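Local coordinates for protein hydrolase, isochorismatase family (Pseudomonas putida, PDB 4L07) that hydrolyses the amide group of maleamate, probably releasing maleate and ammonia, as a member of the isochorismatase family of hydrolases, at residues 19-24 / 135-140; 56-61 / 201-206; 26-31 / 68-73; 143-148 / 171-176. All coordinates share one frame; numbering follows the deposited sequence.

From the N terminus, the chain enters the central parallel sheet at 19-24, and contact 1 closes the long loop to 135-140 by pairing strand 22-27 with strand 138-144. Contact 3 lies within that loop and is much shorter; it joins the end of the same first strand to 68-73 on strand 65-70. Contact 2 crosses both, since 56-61 falls inside their loops while 201-206 comes near the C terminus; it joins two helices beside the sheet and touches contact 1 through I24 and A58. Contact 4 follows contacts 1 and 3 in series, lies within the span of contact 2, and links strand 138-144 to strand 163-172.

Contact 1 (19-24 / 135-140); sequences GVHPAI and NTDTVV
D137 reaches across to the turn that leads into strand 22-27 and holds two successive backbone N-H groups with its carboxylate. V20 N donates to D137 OD2 on the syn side, at 2.9 Å and only 17° out of the carboxylate plane. H21 N meets the other oxygen, OD1, also on the syn side but more tilted. CG of D137 lies between its backbone N and carbonyl carbon (chi1 58°), which raises the carboxylate toward the turn. T138 OG1 donates to D137 OD1 from above the plane, on the face opposite H21 N, and the same hydroxyl accepts from G19 N at 2.9 Å. Carboxylate and hydroxyl together thus fix three consecutive amides.

Backbone bonds continue the contact into the sheet. D137 N donates to H21 O at 3.0 Å, A23 N to T138 O at 2.9 Å, and V140 N to A23 O at 2.8 Å. A CA-H...O contact from P22 to T138 O accompanies them. N135 O, by contrast, is buried under the CB of H21 without a partner in the model.

Apolar packing is divided between the two faces. A23 CB rests on T136 CG2 at 3.6 Å, whereas I24 and V140 lie together on the face that also carries P22 and T138. Helices 45-60 and 196-207 cover that second face. The ladder of P22, A23 and I24 with T138, V139 and V140 is the parallel pairing of two central strands in the alpha/beta sheet of the isochorismatase fold.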
loop_
_atom_site.group_PDB
_atom_site.type_symbol
_atom_site.label_atom_id
_atom_site.label_comp_id
_atom_site.label_asym_id
_atom_site.label_seq_id
_atom_site.Cartn_x
_atom_site.Cartn_y
_atom_site.Cartn_z
ATOM N N GLY A 19 -2.810 22.879 8.284
ATOM C CA GLY A 19 -1.410 22.820 8.687
ATOM C C GLY A 19 -0.586 23.934 8.067
ATOM O O GLY A 19 -1.126 24.901 7.527
ATOM N N VAL A 20 0.731 23.784 8.124
ATOM C CA VAL A 20 1.632 24.832 7.661
ATOM C C VAL A 20 2.593 24.367 6.559
ATOM O O VAL A 20 3.483 25.118 6.155
ATOM C CB VAL A 20 2.397 25.489 8.840
ATOM C CG1 VAL A 20 1.442 26.295 9.711
ATOM C CG2 VAL A 20 3.145 24.450 9.669
ATOM N N HIS A 21 2.388 23.143 6.061
ATOM C CA HIS A 21 3.191 22.600 4.960
ATOM C C HIS A 21 2.332 22.080 3.837
ATOM O O HIS A 21 2.094 20.870 3.724
ATOM C CB HIS A 21 4.156 21.532 5.462
ATOM C CG HIS A 21 5.115 22.028 6.518
ATOM N ND1 HIS A 21 6.131 22.869 6.236
ATOM C CD2 HIS A 21 5.178 21.779 7.886
ATOM C CE1 HIS A 21 6.812 23.142 7.366
ATOM N NE2 HIS A 21 6.231 22.474 8.374
ATOM N N PRO A 22 1.846 22.997 2.982
ATOM C CA PRO A 22 0.918 22.675 1.908
ATOM C C PRO A 22 1.579 22.023 0.700
ATOM O O PRO A 22 2.748 22.284 0.413
ATOM C CB PRO A 22 0.362 24.049 1.490
ATOM C CG PRO A 22 0.858 25.030 2.510
ATOM C CD PRO A 22 2.125 24.442 3.041
ATOM N N ALA A 23 0.804 21.199 -0.002
ATOM C CA ALA A 23 1.179 20.673 -1.306
ATOM C C ALA A 23 -0.053 20.630 -2.200
ATOM O O ALA A 23 -1.183 20.438 -1.721
ATOM C CB ALA A 23 1.803 19.288 -1.175
ATOM N N ILE A 24 0.164 20.842 -3.495
ATOM C CA ILE A 24 -0.918 20.845 -4.471
ATOM C C ILE A 24 -0.857 19.544 -5.272
ATOM O O ILE A 24 0.194 19.193 -5.820
ATOM C CB ILE A 24 -0.808 22.057 -5.441
ATOM C CG1 ILE A 24 -0.417 23.358 -4.703
ATOM C CG2 ILE A 24 -2.056 22.200 -6.318
ATOM C CD1 ILE A 24 -1.353 23.833 -3.600
ATOM N N ASN A 135 7.639 16.476 4.190
ATOM C CA ASN A 135 6.966 16.851 5.444
ATOM C C ASN A 135 5.669 17.627 5.210
ATOM O O ASN A 135 5.372 18.593 5.913
ATOM C CB ASN A 135 7.912 17.646 6.355
ATOM C CG ASN A 135 9.118 16.839 6.784
ATOM O OD1 ASN A 135 8.981 15.731 7.305
ATOM N ND2 ASN A 135 10.310 17.385 6.559
ATOM N N THR A 136 4.911 17.199 4.206
ATOM C CA THR A 136 3.625 17.811 3.874
ATOM C C THR A 136 2.614 17.441 4.957
ATOM O O THR A 136 2.619 16.306 5.436
ATOM C CB THR A 136 3.128 17.311 2.500
ATOM O OG1 THR A 136 4.049 17.724 1.485
ATOM C CG2 THR A 136 1.751 17.861 2.165
ATOM N N ASP A 137 1.771 18.396 5.354
ATOM C CA ASP A 137 0.701 18.117 6.320
ATOM C C ASP A 137 -0.706 18.395 5.784
ATOM O O ASP A 137 -1.698 17.909 6.344
ATOM C CB ASP A 137 0.932 18.843 7.657
ATOM C CG ASP A 137 1.044 20.362 7.514
ATOM O OD1 ASP A 137 0.562 20.940 6.519
ATOM O OD2 ASP A 137 1.610 20.987 8.436
ATOM N N THR A 138 -0.782 19.172 4.706
ATOM C CA THR A 138 -2.058 19.605 4.138
ATOM C C THR A 138 -1.966 19.562 2.620
ATOM O O THR A 138 -1.030 20.119 2.033
ATOM C CB THR A 138 -2.416 21.040 4.586
ATOM O OG1 THR A 138 -2.272 21.149 6.006
ATOM C CG2 THR A 138 -3.856 21.394 4.197
ATOM N N VAL A 139 -2.925 18.891 1.986
ATOM C CA VAL A 139 -2.953 18.808 0.527
ATOM C C VAL A 139 -4.163 19.540 -0.037
ATOM O O VAL A 139 -5.247 19.527 0.563
ATOM C CB VAL A 139 -2.886 17.355 -0.012
ATOM C CG1 VAL A 139 -1.561 16.700 0.378
ATOM C CG2 VAL A 139 -4.065 16.513 0.470
ATOM N N VAL A 140 -3.958 20.205 -1.169
ATOM C CA VAL A 140 -5.064 20.784 -1.922
ATOM C C VAL A 140 -5.249 19.933 -3.176
ATOM O O VAL A 140 -4.313 19.747 -3.972
ATOM C CB VAL A 140 -4.870 22.285 -2.264
ATOM C CG1 VAL A 140 -4.236 23.050 -1.107
ATOM C CG2 VAL A 140 -4.070 22.458 -3.529
#

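Contact 2 (56-61 / 201-206); sequences DLARAL and KWLRSV
L57 pushes both of its methyl groups into the side of the C-terminal helix. L57 CD1 touches L203 CB at 3.8 Å and, at the same distance, the CG of R204, so it sits over the beginnings of two neighbouring side chains. L57 CD2 takes the other branch and lies over the centre of the R204 guanidinium, 4.0 Å above its plane. This is a methyl group against a flat cation, an apolar covering of one face that leaves the N-H groups directed outward around its rim. The R204 chain, extended from CG to NE, is long enough to reach L57, the two side chains crossing at about a right angle.

L203 slides past L57 in the opposite direction, and its CD1 comes within 4.3 Å of A58 CB. One turn further along, L61 brings CD1 to 3.5 Å from L203 O, a methyl group against the backbone of the facing helix. No hydrogen bond or salt bridge spans the two segments; the join is made by van der Waals contact, mostly between apolar groups.

Around these contacts, on the flank of helix 45-60 turned from helix 196-207, R59 NH1 forms a salt bridge with D56 OD1 at 3.0 Å, in the guanidinium plane. R59 also pairs with D111, and D56 with K52. Toward the sheet, A58 rests on I24, and L203 on P22 and F63. The axes of 56-60 and 201-206 come within 10.2 Å and run 11° from parallel; the helices lie side by side on one face of the parallel sheet, as in the outer layer of a three-layer alpha/beta/alpha sandwich.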
loop_
_atom_site.group_PDB
_atom_site.type_symbol
_atom_site.label_atom_id
_atom_site.label_comp_id
_atom_site.label_asym_id
_atom_site.label_seq_id
_atom_site.Cartn_x
_atom_site.Cartn_y
_atom_site.Cartn_z
ATOM N N ASP A 56 0.817 28.114 -9.699
ATOM C CA ASP A 56 1.797 29.200 -9.865
ATOM C C ASP A 56 2.210 29.827 -8.536
ATOM O O ASP A 56 3.396 30.080 -8.310
ATOM C CB ASP A 56 1.293 30.278 -10.836
ATOM C CG ASP A 56 1.312 29.819 -12.284
ATOM O OD1 ASP A 56 1.774 28.693 -12.563
ATOM O OD2 ASP A 56 0.858 30.585 -13.161
ATOM N N LEU A 57 1.235 30.067 -7.656
ATOM C CA LEU A 57 1.515 30.614 -6.332
ATOM C C LEU A 57 2.303 29.612 -5.484
ATOM O O LEU A 57 3.353 29.948 -4.941
ATOM C CB LEU A 57 0.220 30.997 -5.607
ATOM C CG LEU A 57 0.129 32.218 -4.671
ATOM C CD1 LEU A 57 -0.847 31.940 -3.539
ATOM C CD2 LEU A 57 1.457 32.720 -4.115
ATOM N N ALA A 58 1.791 28.385 -5.374
ATOM C CA ALA A 58 2.444 27.346 -4.569
ATOM C C ALA A 58 3.887 27.100 -5.004
ATOM O O ALA A 58 4.796 27.025 -4.163
ATOM C CB ALA A 58 1.648 26.048 -4.625
ATOM N N ARG A 59 4.090 26.979 -6.313
ATOM C CA ARG A 59 5.413 26.730 -6.879
ATOM C C ARG A 59 6.387 27.848 -6.507
ATOM O O ARG A 59 7.512 27.581 -6.078
ATOM C CB ARG A 59 5.327 26.579 -8.399
ATOM C CG ARG A 59 6.490 25.819 -9.021
ATOM C CD ARG A 59 6.479 25.911 -10.542
ATOM N NE ARG A 59 5.415 25.109 -11.152
ATOM C CZ ARG A 59 4.259 25.591 -11.604
ATOM N NH1 ARG A 59 3.991 26.890 -11.520
ATOM N NH2 ARG A 59 3.364 24.768 -12.145
ATOM N N ALA A 60 5.941 29.091 -6.669
ATOM C CA ALA A 60 6.742 30.266 -6.329
ATOM C C ALA A 60 7.087 30.318 -4.840
ATOM O O ALA A 60 8.157 30.799 -4.464
ATOM C CB ALA A 60 6.031 31.538 -6.764
ATOM N N LEU A 61 6.184 29.807 -4.003
ATOM C CA LEU A 61 6.386 29.751 -2.555
ATOM C C LEU A 61 7.165 28.513 -2.112
ATOM O O LEU A 61 7.369 28.301 -0.916
ATOM C CB LEU A 61 5.042 29.827 -1.814
ATOM C CG LEU A 61 4.230 31.123 -1.941
ATOM C CD1 LEU A 61 2.906 30.999 -1.198
ATOM C CD2 LEU A 61 5.016 32.334 -1.452
ATOM N N LYS A 201 -5.471 32.937 -0.871
ATOM C CA LYS A 201 -5.293 33.761 0.323
ATOM C C LYS A 201 -4.606 32.959 1.424
ATOM O O LYS A 201 -3.694 33.458 2.086
ATOM C CB LYS A 201 -6.651 34.299 0.797
ATOM C CG LYS A 201 -6.605 35.218 2.009
ATOM C CD LYS A 201 -7.998 35.718 2.362
ATOM C CE LYS A 201 -8.043 36.355 3.743
ATOM N NZ LYS A 201 -7.415 37.705 3.762
ATOM N N TRP A 202 -5.033 31.707 1.592
ATOM C CA TRP A 202 -4.461 30.806 2.590
ATOM C C TRP A 202 -2.999 30.502 2.353
ATOM O O TRP A 202 -2.205 30.529 3.295
ATOM C CB TRP A 202 -5.282 29.515 2.689
ATOM C CG TRP A 202 -4.649 28.490 3.598
ATOM C CD1 TRP A 202 -4.483 28.564 4.977
ATOM C CD2 TRP A 202 -4.044 27.206 3.211
ATOM N NE1 TRP A 202 -3.842 27.449 5.452
ATOM C CE2 TRP A 202 -3.551 26.598 4.449
ATOM C CE3 TRP A 202 -3.871 26.526 2.007
ATOM C CZ2 TRP A 202 -2.920 25.363 4.460
ATOM C CZ3 TRP A 202 -3.230 25.286 2.028
ATOM C CH2 TRP A 202 -2.769 24.718 3.229
ATOM N N LEU A 203 -2.621 30.226 1.102
ATOM C CA LEU A 203 -1.214 29.950 0.774
ATOM C C LEU A 203 -0.311 31.152 1.082
ATOM O O LEU A 203 0.776 30.990 1.641
ATOM C CB LEU A 203 -1.050 29.503 -0.685
ATOM C CG LEU A 203 -1.677 28.163 -1.095
ATOM C CD1 LEU A 203 -1.650 27.982 -2.605
ATOM C CD2 LEU A 203 -1.002 26.991 -0.390
ATOM N N ARG A 204 -0.775 32.352 0.735
ATOM C CA ARG A 204 -0.047 33.591 1.061
ATOM C C ARG A 204 0.117 33.749 2.568
ATOM O O ARG A 204 1.181 34.155 3.048
ATOM C CB ARG A 204 -0.748 34.818 0.468
ATOM C CG ARG A 204 -0.695 34.869 -1.047
ATOM C CD ARG A 204 -1.119 36.224 -1.597
ATOM N NE ARG A 204 -1.049 36.247 -3.059
ATOM C CZ ARG A 204 0.051 36.493 -3.770
ATOM N NH1 ARG A 204 1.211 36.746 -3.169
ATOM N NH2 ARG A 204 -0.007 36.484 -5.095
ATOM N N SER A 205 -0.937 33.404 3.307
ATOM C CA SER A 205 -0.926 33.476 4.763
ATOM C C SER A 205 0.104 32.533 5.404
ATOM O O SER A 205 0.841 32.950 6.298
ATOM C CB SER A 205 -2.323 33.218 5.328
ATOM O OG SER A 205 -2.349 33.457 6.718
ATOM N N VAL A 206 0.170 31.278 4.957
ATOM C CA VAL A 206 1.165 30.352 5.533
ATOM C C VAL A 206 2.607 30.711 5.190
ATOM O O VAL A 206 3.500 30.529 6.016
ATOM C CB VAL A 206 0.837 28.833 5.340
ATOM C CG1 VAL A 206 -0.534 28.613 4.717
ATOM C CG2 VAL A 206 1.945 28.077 4.608
#

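Contact 3 (26-31 / 68-73); sequences VVDFSY and TTIAYH
T68 holds OG1 between its own backbone N and carbonyl carbon (chi1 79°), while D28 turns CG anti to its carbonyl carbon (chi1 -60°), and these rotations bring hydroxyl and carboxylate together. T68 OG1 donates to D28 OD1 at 2.9 Å, from well above the carboxylate plane. D28 OD2 lies 3.4 Å from I70 CD1 and forms a salt bridge with K116 on the next strand but one.

Backbone pairing is ending here. T68 N still donates to V26 O at 2.9 Å, but the bond from D28 N to T68 O is weak, and D28 takes a left-handed conformation that leads into an inverse gamma turn centred on F29. Two waters fill in as the chains part. One donates to V26 O and T68 O and accepts from F29 N at 3.0 Å. The other donates to T69 OG1 and I70 O and bonds S30 OG at 2.7 Å; T69 OG1 is also hydrogen-bonded to V99 O.

D28 thus stands at the C-terminal end of parallel strands beside a lysine, consistent with the Asp-Lys pair of the Cys-Asp-Lys catalytic triad of isochorismatase-like amidases.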
loop_
_atom_site.group_PDB
_atom_site.type_symbol
_atom_site.label_atom_id
_atom_site.label_comp_id
_atom_site.label_asym_id
_atom_site.label_seq_id
_atom_site.Cartn_x
_atom_site.Cartn_y
_atom_site.Cartn_z
ATOM N N VAL A 26 -2.573 17.872 -8.548
ATOM C CA VAL A 26 -3.398 18.117 -9.735
ATOM C C VAL A 26 -3.706 16.772 -10.385
ATOM O O VAL A 26 -2.855 16.162 -11.031
ATOM C CB VAL A 26 -2.690 19.059 -10.727
ATOM C CG1 VAL A 26 -3.612 19.419 -11.891
ATOM C CG2 VAL A 26 -2.236 20.314 -10.009
ATOM N N VAL A 27 -4.935 16.306 -10.186
ATOM C CA VAL A 27 -5.329 14.958 -10.592
ATOM C C VAL A 27 -5.822 14.879 -12.037
ATOM O O VAL A 27 -6.907 15.372 -12.360
ATOM C CB VAL A 27 -6.425 14.391 -9.655
ATOM C CG1 VAL A 27 -6.779 12.964 -10.041
ATOM C CG2 VAL A 27 -5.974 14.461 -8.205
ATOM N N ASP A 28 -5.012 14.258 -12.896
ATOM C CA ASP A 28 -5.432 13.843 -14.241
ATOM C C ASP A 28 -6.007 14.958 -15.120
ATOM O O ASP A 28 -6.970 14.727 -15.861
ATOM C CB ASP A 28 -6.441 12.682 -14.167
ATOM C CG ASP A 28 -5.872 11.446 -13.489
ATOM O OD1 ASP A 28 -4.634 11.359 -13.321
ATOM O OD2 ASP A 28 -6.670 10.543 -13.140
ATOM N N PHE A 29 -5.421 16.151 -15.051
ATOM C CA PHE A 29 -5.694 17.176 -16.064
ATOM C C PHE A 29 -4.828 16.887 -17.303
ATOM O O PHE A 29 -4.039 17.727 -17.745
ATOM C CB PHE A 29 -5.457 18.603 -15.534
ATOM C CG PHE A 29 -6.650 19.222 -14.827
ATOM C CD1 PHE A 29 -7.958 18.836 -15.125
ATOM C CD2 PHE A 29 -6.455 20.236 -13.892
ATOM C CE1 PHE A 29 -9.040 19.427 -14.476
ATOM C CE2 PHE A 29 -7.531 20.831 -13.240
ATOM C CZ PHE A 29 -8.827 20.424 -13.533
ATOM N N SER A 30 -4.970 15.676 -17.833
ATOM C CA SER A 30 -4.338 15.268 -19.089
ATOM C C SER A 30 -5.319 15.524 -20.227
ATOM O O SER A 30 -6.521 15.665 -19.988
ATOM C CB SER A 30 -3.949 13.790 -19.039
ATOM O OG SER A 30 -5.094 12.962 -18.951
ATOM N N TYR A 31 -4.820 15.584 -21.459
ATOM C CA TYR A 31 -5.692 15.840 -22.612
ATOM C C TYR A 31 -6.829 14.820 -22.740
ATOM O O TYR A 31 -7.925 15.161 -23.169
ATOM C CB TYR A 31 -4.884 15.921 -23.910
ATOM C CG TYR A 31 -4.013 17.155 -23.990
ATOM C CD1 TYR A 31 -4.580 18.432 -24.069
ATOM C CD2 TYR A 31 -2.622 17.052 -23.978
ATOM C CE1 TYR A 31 -3.782 19.566 -24.140
ATOM C CE2 TYR A 31 -1.820 18.180 -24.040
ATOM C CZ TYR A 31 -2.406 19.432 -24.127
ATOM O OH TYR A 31 -1.606 20.549 -24.194
ATOM N N THR A 68 -0.712 14.308 -11.635
ATOM C CA THR A 68 -0.915 12.884 -11.898
ATOM C C THR A 68 -1.497 12.652 -13.286
ATOM O O THR A 68 -2.155 13.530 -13.850
ATOM C CB THR A 68 -1.819 12.215 -10.834
ATOM O OG1 THR A 68 -3.189 12.518 -11.100
ATOM C CG2 THR A 68 -1.466 12.698 -9.436
ATOM N N THR A 69 -1.242 11.470 -13.830
ATOM C CA THR A 69 -1.804 11.051 -15.106
ATOM C C THR A 69 -2.016 9.541 -15.063
ATOM O O THR A 69 -1.259 8.814 -14.401
ATOM C CB THR A 69 -0.906 11.469 -16.306
ATOM O OG1 THR A 69 -1.605 11.274 -17.543
ATOM C CG2 THR A 69 0.399 10.672 -16.335
ATOM N N ILE A 70 -3.061 9.082 -15.742
ATOM C CA ILE A 70 -3.285 7.661 -15.960
ATOM C C ILE A 70 -2.667 7.296 -17.311
ATOM O O ILE A 70 -3.022 7.877 -18.343
ATOM C CB ILE A 70 -4.795 7.314 -15.976
ATOM C CG1 ILE A 70 -5.427 7.548 -14.591
ATOM C CG2 ILE A 70 -5.002 5.879 -16.449
ATOM C CD1 ILE A 70 -6.948 7.501 -14.576
ATOM N N ALA A 71 -1.744 6.339 -17.304
ATOM C CA ALA A 71 -1.125 5.856 -18.541
ATOM C C ALA A 71 -0.843 4.361 -18.453
ATOM O O ALA A 71 -0.406 3.879 -17.406
ATOM C CB ALA A 71 0.163 6.616 -18.821
ATOM N N TYR A 72 -1.104 3.644 -19.547
ATOM C CA TYR A 72 -0.899 2.189 -19.624
ATOM C C TYR A 72 0.038 1.749 -20.733
ATOM O O TYR A 72 0.052 2.324 -21.821
ATOM C CB TYR A 72 -2.220 1.455 -19.851
ATOM C CG TYR A 72 -3.261 1.783 -18.829
ATOM C CD1 TYR A 72 -3.173 1.273 -17.537
ATOM C CD2 TYR A 72 -4.322 2.626 -19.145
ATOM C CE1 TYR A 72 -4.125 1.590 -16.582
ATOM C CE2 TYR A 72 -5.279 2.948 -18.200
ATOM C CZ TYR A 72 -5.175 2.420 -16.923
ATOM O OH TYR A 72 -6.113 2.735 -15.976
ATOM N N HIS A 73 0.801 0.697 -20.451
ATOM C CA HIS A 73 1.439 -0.077 -21.503
ATOM C C HIS A 73 0.413 -1.038 -22.026
ATOM O O HIS A 73 -0.438 -1.505 -21.262
ATOM C CB HIS A 73 2.641 -0.838 -20.956
ATOM C CG HIS A 73 3.716 0.053 -20.399
ATOM N ND1 HIS A 73 4.474 0.848 -21.180
ATOM C CD2 HIS A 73 4.157 0.246 -19.092
ATOM C CE1 HIS A 73 5.349 1.522 -20.411
ATOM N NE2 HIS A 73 5.155 1.150 -19.133
HETATM O O HOH W 1 -2.669 16.304 -13.928
HETATM O O HOH W 2 -4.174 10.516 -18.204
#

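Contact 4 (143-148 / 171-176); sequences GATTSG and CADRAK. With SO4 (sulfate ion), chain C.
D173 OD2 is gripped twice by S147: the hydroxyl OG donates to its syn lone pair at 2.7 Å, and the backbone N comes from above the carboxylate plane at 2.9 Å. The residues belong to a beta-alpha-beta unit, strand 138-144, helix 146-159 and strand 163-172, and the aspartate after the second strand thereby holds the first turn of the helix after the first. CG of D173 is anti to the backbone N (chi1 -150°), a turn that carries OD2 to the helix, while OD1 accepts from R174 N on the anti side and steadies the carboxylate.

The strands pair through A172 N, which donates to G143 O at 3.0 Å; beyond them T146 N, opening the helix, donates to A172 O at 2.9 Å, from above the carbonyl plane. T146 OG1 finds its stronger partner in H179 of helix 176-189.

T145 follows a cis peptide bond and sits at the N-cap. Its N and OG1 both bond O2 of a sulfate ion, probably from the crystallisation liquor, which is also held by C149 N and by K189 of the fourth subunit. Two backbone N-H groups meeting on one anion, beside a cysteine at the start of the helix, are consistent with the oxyanion hole described for this family, with C149 probably the nucleophile. R174 adds its guanidinium edge: NH1 and NH2 each donate to sulfate O1 at 2.8 Å, while T145 CG2 lies over one face of the group, 3.4 Å from NH1.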
loop_
_atom_site.group_PDB
_atom_site.type_symbol
_atom_site.label_atom_id
_atom_site.label_comp_id
_atom_site.label_asym_id
_atom_site.label_seq_id
_atom_site.Cartn_x
_atom_site.Cartn_y
_atom_site.Cartn_z
ATOM N N GLY A 143 -8.567 18.769 -10.072
ATOM C CA GLY A 143 -8.476 17.878 -11.222
ATOM C C GLY A 143 -9.769 17.344 -11.810
ATOM O O GLY A 143 -10.828 17.951 -11.665
ATOM N N ALA A 144 -9.664 16.204 -12.488
ATOM C CA ALA A 144 -10.797 15.571 -13.158
ATOM C C ALA A 144 -10.753 14.054 -12.964
ATOM O O ALA A 144 -9.682 13.464 -13.053
ATOM C CB ALA A 144 -10.777 15.911 -14.642
ATOM N N THR A 145 -11.892 13.409 -12.697
ATOM C CA THR A 145 -13.182 14.067 -12.502
ATOM C C THR A 145 -13.526 14.058 -11.022
ATOM O O THR A 145 -13.038 13.215 -10.260
ATOM C CB THR A 145 -14.320 13.364 -13.272
ATOM O OG1 THR A 145 -14.473 12.016 -12.789
ATOM C CG2 THR A 145 -14.020 13.338 -14.765
ATOM N N THR A 146 -14.376 14.990 -10.615
ATOM C CA THR A 146 -14.768 15.109 -9.207
ATOM C C THR A 146 -15.215 13.780 -8.606
ATOM O O THR A 146 -14.744 13.390 -7.529
ATOM C CB THR A 146 -15.887 16.140 -9.038
ATOM O OG1 THR A 146 -15.576 17.281 -9.843
ATOM C CG2 THR A 146 -16.012 16.562 -7.584
ATOM N N SER A 147 -16.105 13.088 -9.313
ATOM C CA SER A 147 -16.692 11.848 -8.805
ATOM C C SER A 147 -15.778 10.635 -8.931
ATOM O O SER A 147 -16.021 9.620 -8.287
ATOM C CB SER A 147 -18.045 11.559 -9.461
ATOM O OG SER A 147 -17.956 11.492 -10.879
ATOM N N GLY A 148 -14.736 10.740 -9.755
ATOM C CA GLY A 148 -13.844 9.611 -10.019
ATOM C C GLY A 148 -12.498 9.767 -9.345
ATOM O O GLY A 148 -12.369 9.573 -8.129
ATOM N N CYS A 171 -12.356 21.551 -9.793
ATOM C CA CYS A 171 -12.739 20.171 -10.027
ATOM C C CYS A 171 -13.741 20.105 -11.172
ATOM O O CYS A 171 -14.772 20.779 -11.136
ATOM C CB CYS A 171 -13.324 19.578 -8.746
ATOM S SG CYS A 171 -12.135 19.469 -7.382
ATOM N N ALA A 172 -13.425 19.305 -12.187
ATOM C CA ALA A 172 -14.291 19.144 -13.358
ATOM C C ALA A 172 -14.916 17.750 -13.376
ATOM O O ALA A 172 -14.314 16.782 -12.906
ATOM C CB ALA A 172 -13.498 19.393 -14.633
ATOM N N ASP A 173 -16.126 17.647 -13.914
ATOM C CA ASP A 173 -16.775 16.351 -14.076
ATOM C C ASP A 173 -17.636 16.304 -15.342
ATOM O O ASP A 173 -17.839 17.337 -16.013
ATOM C CB ASP A 173 -17.608 16.016 -12.830
ATOM C CG ASP A 173 -17.705 14.518 -12.575
ATOM O OD1 ASP A 173 -17.646 13.734 -13.547
ATOM O OD2 ASP A 173 -17.845 14.125 -11.395
ATOM N N ARG A 174 -18.128 15.109 -15.660
ATOM C CA ARG A 174 -18.929 14.843 -16.859
ATOM C C ARG A 174 -20.375 15.268 -16.716
ATOM O O ARG A 174 -21.067 15.450 -17.714
ATOM C CB ARG A 174 -18.892 13.354 -17.202
ATOM C CG ARG A 174 -17.521 12.899 -17.629
ATOM C CD ARG A 174 -17.433 11.422 -17.938
ATOM N NE ARG A 174 -16.046 11.112 -18.256
ATOM C CZ ARG A 174 -15.137 10.731 -17.365
ATOM N NH1 ARG A 174 -15.474 10.578 -16.085
ATOM N NH2 ARG A 174 -13.889 10.502 -17.757
ATOM N N ALA A 175 -20.826 15.398 -15.472
ATOM C CA ALA A 175 -22.214 15.743 -15.163
ATOM C C ALA A 175 -22.291 16.355 -13.778
ATOM O O ALA A 175 -21.453 16.066 -12.917
ATOM C CB ALA A 175 -23.105 14.511 -15.251
ATOM N N LYS A 176 -23.298 17.199 -13.572
ATOM C CA LYS A 176 -23.477 17.928 -12.319
ATOM C C LYS A 176 -23.800 17.007 -11.137
ATOM O O LYS A 176 -23.288 17.209 -10.035
ATOM C CB LYS A 176 -24.579 18.977 -12.497
ATOM C CG LYS A 176 -24.801 19.908 -11.320
ATOM C CD LYS A 176 -25.861 20.945 -11.682
ATOM C CE LYS A 176 -26.349 21.716 -10.467
ATOM N NZ LYS A 176 -27.444 22.653 -10.853
HETATM S S SO4 C . -12.412 9.528 -13.874
HETATM O O1 SO4 C . -12.870 10.130 -15.153
HETATM O O2 SO4 C . -12.200 10.567 -12.859
HETATM O O3 SO4 C . -13.445 8.591 -13.381
HETATM O O4 SO4 C . -11.146 8.768 -14.078
#